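Long-range contact in PtLCIB4 H88A mutant (Phaeodactylum tricornutum, PDB 5B5Z), which probably catalyses the zinc-dependent interconversion of carbon dioxide and bicarbonate, as a beta-carbonic anhydrase of the LCIB family: residues A[15-27]-A[115-127]. Sequence-based numbering, arbitrary orientation.
Sequences NVTLTAVKKAFPD and HVGVSWEGKWGTV. With ZN (zinc ion), chain C.
Thr17, in the first turn of helix 16-24, donates its hydroxyl to the carbonyl of Ser119, OG1 to O at 2.7 Å, and so ties the N-terminal helix to the type I beta turn Ser119-Gly122 that follows strand 107-117. With CG2 anti to the backbone N (chi1 -59° for OG1), the two branches divide the work: OG1 faces the turn, while CG2 rests on CG1 of Val118 at 3.7 Å. A valine here would keep the apolar branch but would probably leave the Ser119 oxygen with the turn's own bond from Gly122 N, which arrives from the opposite face of the carbonyl plane. Val16 sets CG1 against the backbone of Glu121, and small Ala20 lets the helix approach Gly122, whose positive phi suits glycine and where a CB would come tight against Val16 CG1 and Ala20 CB.

Farther along the helix, Trp124 turns its ring edge to Ala20, CZ2 meeting O at 3.4 Å near the ring plane. Val21 CA and Ala24 CB lie obliquely to the indole. Phe25, just past the helix, points its ring edge toward the indole face in an offset edge-to-face pair, planes at 79°; Val118 CG2 lies over an indole face. Ile246 of strand 238-247 touches Val118, Trp124 and Phe25, joining the patch to the sheet.

Ser119 OG accepts from Glu121 N in an ST turn, and from Lys123 N as well; His115, at the strand end, binds zinc with Cys59 and Cys139. Water 2 accepts from Trp124 NE1 at 3.0 Å and donates to Ala20 O at 2.8 Å.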
ATOM      1  N   ASN A  15      32.520   4.119   1.209  1.00 36.86           N
ATOM      2  CA  ASN A  15      32.182   4.693   2.506  1.00 36.94           C
ATOM      3  C   ASN A  15      31.764   3.636   3.528  1.00 33.09           C
ATOM      4  O   ASN A  15      31.674   2.450   3.209  1.00 32.65           O
ATOM      5  CB  ASN A  15      31.070   5.724   2.344  1.00 37.27           C
ATOM      6  CG  ASN A  15      29.789   5.113   1.811  1.00 35.79           C
ATOM      7  OD1 ASN A  15      28.971   4.610   2.574  1.00 31.70           O
ATOM      8  ND2 ASN A  15      29.616   5.142   0.493  1.00 39.15           N
ATOM      9  N   VAL A  16      31.497   4.085   4.753  1.00 31.59           N
ATOM     10  CA  VAL A  16      31.196   3.202   5.875  1.00 28.38           C
ATOM     11  C   VAL A  16      29.903   2.413   5.660  1.00 26.52           C
ATOM     12  O   VAL A  16      29.829   1.215   5.939  1.00 27.03           O
ATOM     13  CB  VAL A  16      31.091   4.008   7.184  1.00 29.14           C
ATOM     14  CG1 VAL A  16      30.603   3.129   8.325  1.00 32.32           C
ATOM     15  CG2 VAL A  16      32.438   4.649   7.517  1.00 35.82           C
ATOM     16  N   THR A  17      28.891   3.091   5.138  1.00 27.58           N
ATOM     17  CA  THR A  17      27.611   2.450   4.876  1.00 22.81           C
ATOM     18  C   THR A  17      27.752   1.398   3.789  1.00 24.00           C
ATOM     19  O   THR A  17      27.298   0.265   3.959  1.00 23.91           O
ATOM     20  CB  THR A  17      26.538   3.478   4.467  1.00 24.76           C
ATOM     21  OG1 THR A  17      26.385   4.441   5.515  1.00 27.21           O
ATOM     22  CG2 THR A  17      25.199   2.791   4.223  1.00 23.47           C
ATOM     23  N   LEU A  18      28.388   1.763   2.678  1.00 25.97           N
ATOM     24  CA  LEU A  18      28.539   0.840   1.553  1.00 24.75           C
ATOM     25  C   LEU A  18      29.350  -0.400   1.943  1.00 24.97           C
ATOM     26  O   LEU A  18      29.043  -1.512   1.517  1.00 22.68           O
ATOM     27  CB  LEU A  18      29.181   1.549   0.353  1.00 28.28           C
ATOM     28  CG  LEU A  18      29.416   0.709  -0.905  1.00 28.52           C
ATOM     29  CD1 LEU A  18      28.119   0.062  -1.375  1.00 29.65           C
ATOM     30  CD2 LEU A  18      30.017   1.544  -2.030  1.00 32.56           C
ATOM     31  N   THR A  19      30.379  -0.212   2.760  1.00 25.98           N
ATOM     32  CA  THR A  19      31.154  -1.349   3.247  1.00 26.48           C
ATOM     33  C   THR A  19      30.277  -2.321   4.033  1.00 23.62           C
ATOM     34  O   THR A  19      30.333  -3.533   3.821  1.00 23.12           O
ATOM     35  CB  THR A  19      32.324  -0.884   4.134  1.00 27.72           C
ATOM     36  OG1 THR A  19      33.276  -0.197   3.311  1.00 35.05           O
ATOM     37  CG2 THR A  19      32.993  -2.078   4.819  1.00 30.64           C
ATOM     38  N   ALA A  20      29.467  -1.777   4.936  1.00 22.15           N
ATOM     39  CA  ALA A  20      28.568  -2.588   5.735  1.00 18.73           C
ATOM     40  C   ALA A  20      27.618  -3.383   4.840  1.00 19.89           C
ATOM     41  O   ALA A  20      27.404  -4.574   5.055  1.00 19.41           O
ATOM     42  CB  ALA A  20      27.783  -1.716   6.688  1.00 21.22           C
ATOM     43  N   VAL A  21      27.082  -2.719   3.820  1.00 20.30           N
ATOM     44  CA  VAL A  21      26.132  -3.353   2.911  1.00 19.40           C
ATOM     45  C   VAL A  21      26.758  -4.536   2.185  1.00 18.61           C
ATOM     46  O   VAL A  21      26.176  -5.617   2.146  1.00 19.63           O
ATOM     47  CB  VAL A  21      25.586  -2.349   1.864  1.00 16.57           C
ATOM     48  CG1 VAL A  21      24.835  -3.083   0.741  1.00 18.21           C
ATOM     49  CG2 VAL A  21      24.685  -1.322   2.561  1.00 20.11           C
ATOM     50  N   LYS A  22      27.952  -4.330   1.621  1.00 20.57           N
ATOM     51  CA  LYS A  22      28.621  -5.360   0.828  1.00 21.39           C
ATOM     52  C   LYS A  22      29.191  -6.468   1.723  1.00 17.72           C
ATOM     53  O   LYS A  22      29.317  -7.620   1.298  1.00 19.73           O
ATOM     54  CB  LYS A  22      29.732  -4.738  -0.034  1.00 25.78           C
ATOM     55  CG  LYS A  22      29.214  -3.804  -1.134  1.00 26.09           C
ATOM     56  CD  LYS A  22      28.102  -4.465  -1.942  1.00 24.79           C
ATOM     57  CE  LYS A  22      27.641  -3.576  -3.088  1.00 29.18           C
ATOM     58  NZ  LYS A  22      28.740  -3.351  -4.077  1.00 34.36           N
ATOM     59  N   LYS A  23      29.478  -6.121   2.970  1.00 19.86           N
ATOM     60  CA  LYS A  23      29.981  -7.092   3.939  1.00 21.02           C
ATOM     61  C   LYS A  23      28.931  -8.166   4.203  1.00 19.54           C
ATOM     62  O   LYS A  23      29.226  -9.362   4.211  1.00 19.90           O
ATOM     63  CB  LYS A  23      30.364  -6.393   5.252  1.00 25.65           C
ATOM     64  CG  LYS A  23      31.721  -6.748   5.819  1.00 31.88           C
ATOM     65  CD  LYS A  23      31.862  -6.234   7.250  1.00 28.56           C
ATOM     66  CE  LYS A  23      32.697  -7.218   8.088  1.00 27.94           C
ATOM     67  NZ  LYS A  23      33.115  -6.598   9.366  1.00 35.72           N
ATOM     68  N   ALA A  24      27.680  -7.741   4.372  1.00 17.86           N
ATOM     69  CA  ALA A  24      26.626  -8.671   4.748  1.00 16.87           C
ATOM     70  C   ALA A  24      25.923  -9.241   3.515  1.00 15.90           C
ATOM     71  O   ALA A  24      25.452 -10.379   3.529  1.00 15.43           O
ATOM     72  CB  ALA A  24      25.613  -7.985   5.667  1.00 17.75           C
ATOM     73  N   PHE A  25      25.856  -8.426   2.466  1.00 17.29           N
ATOM     74  CA  PHE A  25      25.145  -8.766   1.233  1.00 16.73           C
ATOM     75  C   PHE A  25      26.016  -8.472   0.008  1.00 18.84           C
ATOM     76  O   PHE A  25      25.859  -7.449  -0.637  1.00 18.63           O
ATOM     77  CB  PHE A  25      23.817  -7.983   1.159  1.00 17.31           C
ATOM     78  CG  PHE A  25      22.934  -8.188   2.365  1.00 14.31           C
ATOM     79  CD1 PHE A  25      22.220  -9.363   2.513  1.00 16.41           C
ATOM     80  CD2 PHE A  25      22.852  -7.225   3.358  1.00 18.26           C
ATOM     81  CE1 PHE A  25      21.436  -9.580   3.623  1.00 15.57           C
ATOM     82  CE2 PHE A  25      22.060  -7.431   4.480  1.00 18.40           C
ATOM     83  CZ  PHE A  25      21.345  -8.613   4.605  1.00 15.65           C
ATOM     84  N   PRO A  26      26.968  -9.370  -0.300  1.00 19.14           N
ATOM     85  CA  PRO A  26      27.965  -9.133  -1.348  1.00 21.70           C
ATOM     86  C   PRO A  26      27.345  -8.907  -2.707  1.00 18.39           C
ATOM     87  O   PRO A  26      27.948  -8.232  -3.543  1.00 20.97           O
ATOM     88  CB  PRO A  26      28.775 -10.433  -1.376  1.00 23.15           C
ATOM     89  CG  PRO A  26      28.517 -11.068  -0.115  1.00 20.45           C
ATOM     90  CD  PRO A  26      27.228 -10.609   0.445  1.00 19.43           C
ATOM     91  N   ASP A  27      26.163  -9.483  -2.918  1.00 18.70           N
ATOM     92  CA  ASP A  27      25.530  -9.467  -4.231  1.00 19.01           C
ATOM     93  C   ASP A  27      24.506  -8.346  -4.374  1.00 17.14           C
ATOM     94  O   ASP A  27      23.804  -8.300  -5.375  1.00 20.09           O
ATOM     95  CB  ASP A  27      24.870 -10.825  -4.524  1.00 19.56           C
ATOM     96  CG  ASP A  27      23.899 -11.278  -3.432  1.00 21.76           C
ATOM     97  OD1 ASP A  27      24.021 -10.841  -2.267  1.00 24.66           O
ATOM     98  OD2 ASP A  27      23.036 -12.136  -3.729  1.00 24.28           O
ATOM     99  N   HIS A 115      12.534  -5.301   4.203  1.00 12.09           N
ATOM    100  CA  HIS A 115      13.496  -4.201   4.087  1.00 12.26           C
ATOM    101  C   HIS A 115      14.210  -3.952   5.411  1.00 13.10           C
ATOM    102  O   HIS A 115      13.794  -4.442   6.463  1.00 12.23           O
ATOM    103  CB  HIS A 115      12.826  -2.908   3.574  1.00 12.75           C
ATOM    104  CG  HIS A 115      11.998  -2.191   4.594  1.00 11.86           C
ATOM    105  ND1 HIS A 115      12.259  -0.897   4.994  1.00 12.72           N
ATOM    106  CD2 HIS A 115      10.903  -2.583   5.282  1.00 12.45           C
ATOM    107  CE1 HIS A 115      11.366  -0.535   5.902  1.00 14.28           C
ATOM    108  NE2 HIS A 115      10.518  -1.529   6.081  1.00 18.34           N
ATOM    109  N   VAL A 116      15.290  -3.189   5.341  1.00 12.23           N
ATOM    110  CA  VAL A 116      16.092  -2.901   6.524  1.00 13.95           C
ATOM    111  C   VAL A 116      16.865  -1.611   6.293  1.00 14.26           C
ATOM    112  O   VAL A 116      17.345  -1.371   5.186  1.00 15.46           O
ATOM    113  CB  VAL A 116      17.054  -4.067   6.845  1.00 13.94           C
ATOM    114  CG1 VAL A 116      18.004  -4.338   5.680  1.00 15.44           C
ATOM    115  CG2 VAL A 116      17.811  -3.783   8.129  1.00 16.44           C
ATOM    116  N   GLY A 117      16.949  -0.782   7.326  1.00 15.17           N
ATOM    117  CA  GLY A 117      17.740   0.434   7.267  1.00 14.30           C
ATOM    118  C   GLY A 117      19.189   0.174   7.629  1.00 13.91           C
ATOM    119  O   GLY A 117      19.491  -0.711   8.424  1.00 17.37           O
ATOM    120  N   VAL A 118      20.085   0.923   7.005  1.00 16.19           N
ATOM    121  CA  VAL A 118      21.482   0.892   7.423  1.00 15.44           C
ATOM    122  C   VAL A 118      21.925   2.353   7.523  1.00 24.36           C
ATOM    123  O   VAL A 118      21.633   3.151   6.640  1.00 21.72           O
ATOM    124  CB  VAL A 118      22.364   0.073   6.456  1.00 16.57           C
ATOM    125  CG1 VAL A 118      22.341   0.650   5.038  1.00 22.31           C
ATOM    126  CG2 VAL A 118      23.801  -0.015   7.010  1.00 21.37           C
ATOM    127  N   SER A 119      22.581   2.701   8.624  1.00 23.88           N
ATOM    128  CA  SER A 119      22.832   4.107   8.928  1.00 23.43           C
ATOM    129  C   SER A 119      24.137   4.597   8.315  1.00 27.59           C
ATOM    130  O   SER A 119      24.890   3.828   7.721  1.00 25.05           O
ATOM    131  CB  SER A 119      22.861   4.339  10.438  1.00 25.02           C
ATOM    132  OG  SER A 119      24.018   3.759  11.020  1.00 27.01           O
ATOM    133  N   TRP A 120      24.399   5.888   8.476  1.00 30.91           N
ATOM    134  CA  TRP A 120      25.647   6.469   8.009  1.00 30.53           C
ATOM    135  C   TRP A 120      26.836   5.837   8.736  1.00 32.31           C
ATOM    136  O   TRP A 120      27.945   5.821   8.205  1.00 35.84           O
ATOM    137  CB  TRP A 120      25.642   7.992   8.197  1.00 34.80           C
ATOM    138  CG  TRP A 120      25.635   8.419   9.634  1.00 40.90           C
ATOM    139  CD1 TRP A 120      24.587   8.347  10.510  1.00 41.13           C
ATOM    140  CD2 TRP A 120      26.731   8.983  10.369  1.00 43.50           C
ATOM    141  NE1 TRP A 120      24.964   8.831  11.739  1.00 44.71           N
ATOM    142  CE2 TRP A 120      26.273   9.230  11.680  1.00 44.89           C
ATOM    143  CE3 TRP A 120      28.052   9.307  10.045  1.00 46.27           C
ATOM    144  CZ2 TRP A 120      27.093   9.787  12.667  1.00 50.08           C
ATOM    145  CZ3 TRP A 120      28.865   9.857  11.029  1.00 47.53           C
ATOM    146  CH2 TRP A 120      28.382  10.089  12.321  1.00 48.15           C
ATOM    147  N   GLU A 121      26.598   5.295   9.930  1.00 31.20           N
ATOM    148  CA  GLU A 121      27.649   4.616  10.703  1.00 31.61           C
ATOM    149  C   GLU A 121      27.732   3.112  10.441  1.00 34.45           C
ATOM    150  O   GLU A 121      28.487   2.407  11.122  1.00 29.65           O
ATOM    151  CB  GLU A 121      27.439   4.809  12.206  1.00 36.18           C
ATOM    152  CG  GLU A 121      27.556   6.225  12.730  1.00 42.59           C
ATOM    153  CD  GLU A 121      26.771   6.406  14.026  1.00 49.79           C
ATOM    154  OE1 GLU A 121      26.794   5.484  14.870  1.00 48.96           O
ATOM    155  OE2 GLU A 121      26.120   7.457  14.206  1.00 54.60           O
ATOM    156  N   GLY A 122      26.938   2.612   9.494  1.00 26.40           N
ATOM    157  CA  GLY A 122      26.931   1.193   9.165  1.00 26.09           C
ATOM    158  C   GLY A 122      26.168   0.304  10.134  1.00 23.13           C
ATOM    159  O   GLY A 122      26.384  -0.914  10.184  1.00 28.05           O
ATOM    160  N   LYS A 123      25.272   0.900  10.913  1.00 24.03           N
ATOM    161  CA  LYS A 123      24.476   0.146  11.881  1.00 24.89           C
ATOM    162  C   LYS A 123      23.175  -0.327  11.218  1.00 21.44           C
ATOM    163  O   LYS A 123      22.476   0.471  10.582  1.00 25.04           O
ATOM    164  CB  LYS A 123      24.172   1.013  13.111  1.00 28.76           C
ATOM    165  CG  LYS A 123      23.235   0.387  14.132  1.00 32.07           C
ATOM    166  CD  LYS A 123      23.044   1.297  15.350  1.00 35.54           C
ATOM    167  CE  LYS A 123      22.386   0.564  16.522  1.00 40.06           C
ATOM    168  NZ  LYS A 123      23.384  -0.019  17.471  1.00 46.50           N
ATOM    169  N   TRP A 124      22.863  -1.613  11.355  1.00 19.82           N
ATOM    170  CA  TRP A 124      21.658  -2.185  10.736  1.00 18.52           C
ATOM    171  C   TRP A 124      20.412  -1.968  11.588  1.00 21.41           C
ATOM    172  O   TRP A 124      20.487  -1.895  12.811  1.00 21.86           O
ATOM    173  CB  TRP A 124      21.847  -3.686  10.483  1.00 18.36           C
ATOM    174  CG  TRP A 124      22.878  -3.978   9.452  1.00 17.91           C
ATOM    175  CD1 TRP A 124      24.185  -4.336   9.664  1.00 19.76           C
ATOM    176  CD2 TRP A 124      22.704  -3.915   8.029  1.00 19.04           C
ATOM    177  NE1 TRP A 124      24.828  -4.505   8.459  1.00 18.18           N
ATOM    178  CE2 TRP A 124      23.942  -4.251   7.439  1.00 18.93           C
ATOM    179  CE3 TRP A 124      21.616  -3.610   7.195  1.00 18.14           C
ATOM    180  CZ2 TRP A 124      24.123  -4.295   6.058  1.00 20.13           C
ATOM    181  CZ3 TRP A 124      21.794  -3.659   5.833  1.00 17.26           C
ATOM    182  CH2 TRP A 124      23.043  -3.999   5.273  1.00 19.81           C
ATOM    183  N   GLY A 125      19.255  -1.873  10.935  1.00 15.89           N
ATOM    184  CA  GLY A 125      17.997  -1.796  11.653  1.00 17.07           C
ATOM    185  C   GLY A 125      17.530  -0.385  11.928  1.00 18.27           C
ATOM    186  O   GLY A 125      16.566  -0.189  12.664  1.00 19.77           O
ATOM    187  N   THR A 126      18.220   0.591  11.344  1.00 18.28           N
ATOM    188  CA  THR A 126      17.882   1.993  11.532  1.00 21.72           C
ATOM    189  C   THR A 126      18.403   2.820  10.362  1.00 24.23           C
ATOM    190  O   THR A 126      19.384   2.456   9.709  1.00 24.58           O
ATOM    191  CB  THR A 126      18.445   2.545  12.868  1.00 27.76           C
ATOM    192  OG1 THR A 126      17.954   3.875  13.085  1.00 26.63           O
ATOM    193  CG2 THR A 126      19.979   2.551  12.878  1.00 26.66           C
ATOM    194  N   VAL A 127      17.732   3.931  10.084  1.00 24.30           N
ATOM    195  CA  VAL A 127      18.198   4.839   9.046  1.00 25.16           C
ATOM    196  C   VAL A 127      17.620   6.227   9.312  1.00 25.20           C
ATOM    197  O   VAL A 127      16.534   6.364   9.873  1.00 24.49           O
ATOM    198  CB  VAL A 127      17.829   4.335   7.626  1.00 24.25           C
ATOM    199  CG1 VAL A 127      16.316   4.395   7.395  1.00 23.72           C
ATOM    200  CG2 VAL A 127      18.597   5.117   6.563  1.00 28.33           C
TER
HETATM  201 ZN    ZN C 500       8.931  -1.697   7.414  1.00 11.81          ZN
HETATM  202  O   HOH W   1      28.725   6.366   5.291  1.00 37.77           O
HETATM  203  O   HOH W   2      27.554  -5.382   7.732  1.00 19.75           O
HETATM  204  O   HOH W   3       9.204  -0.141   8.503  1.00 16.17           O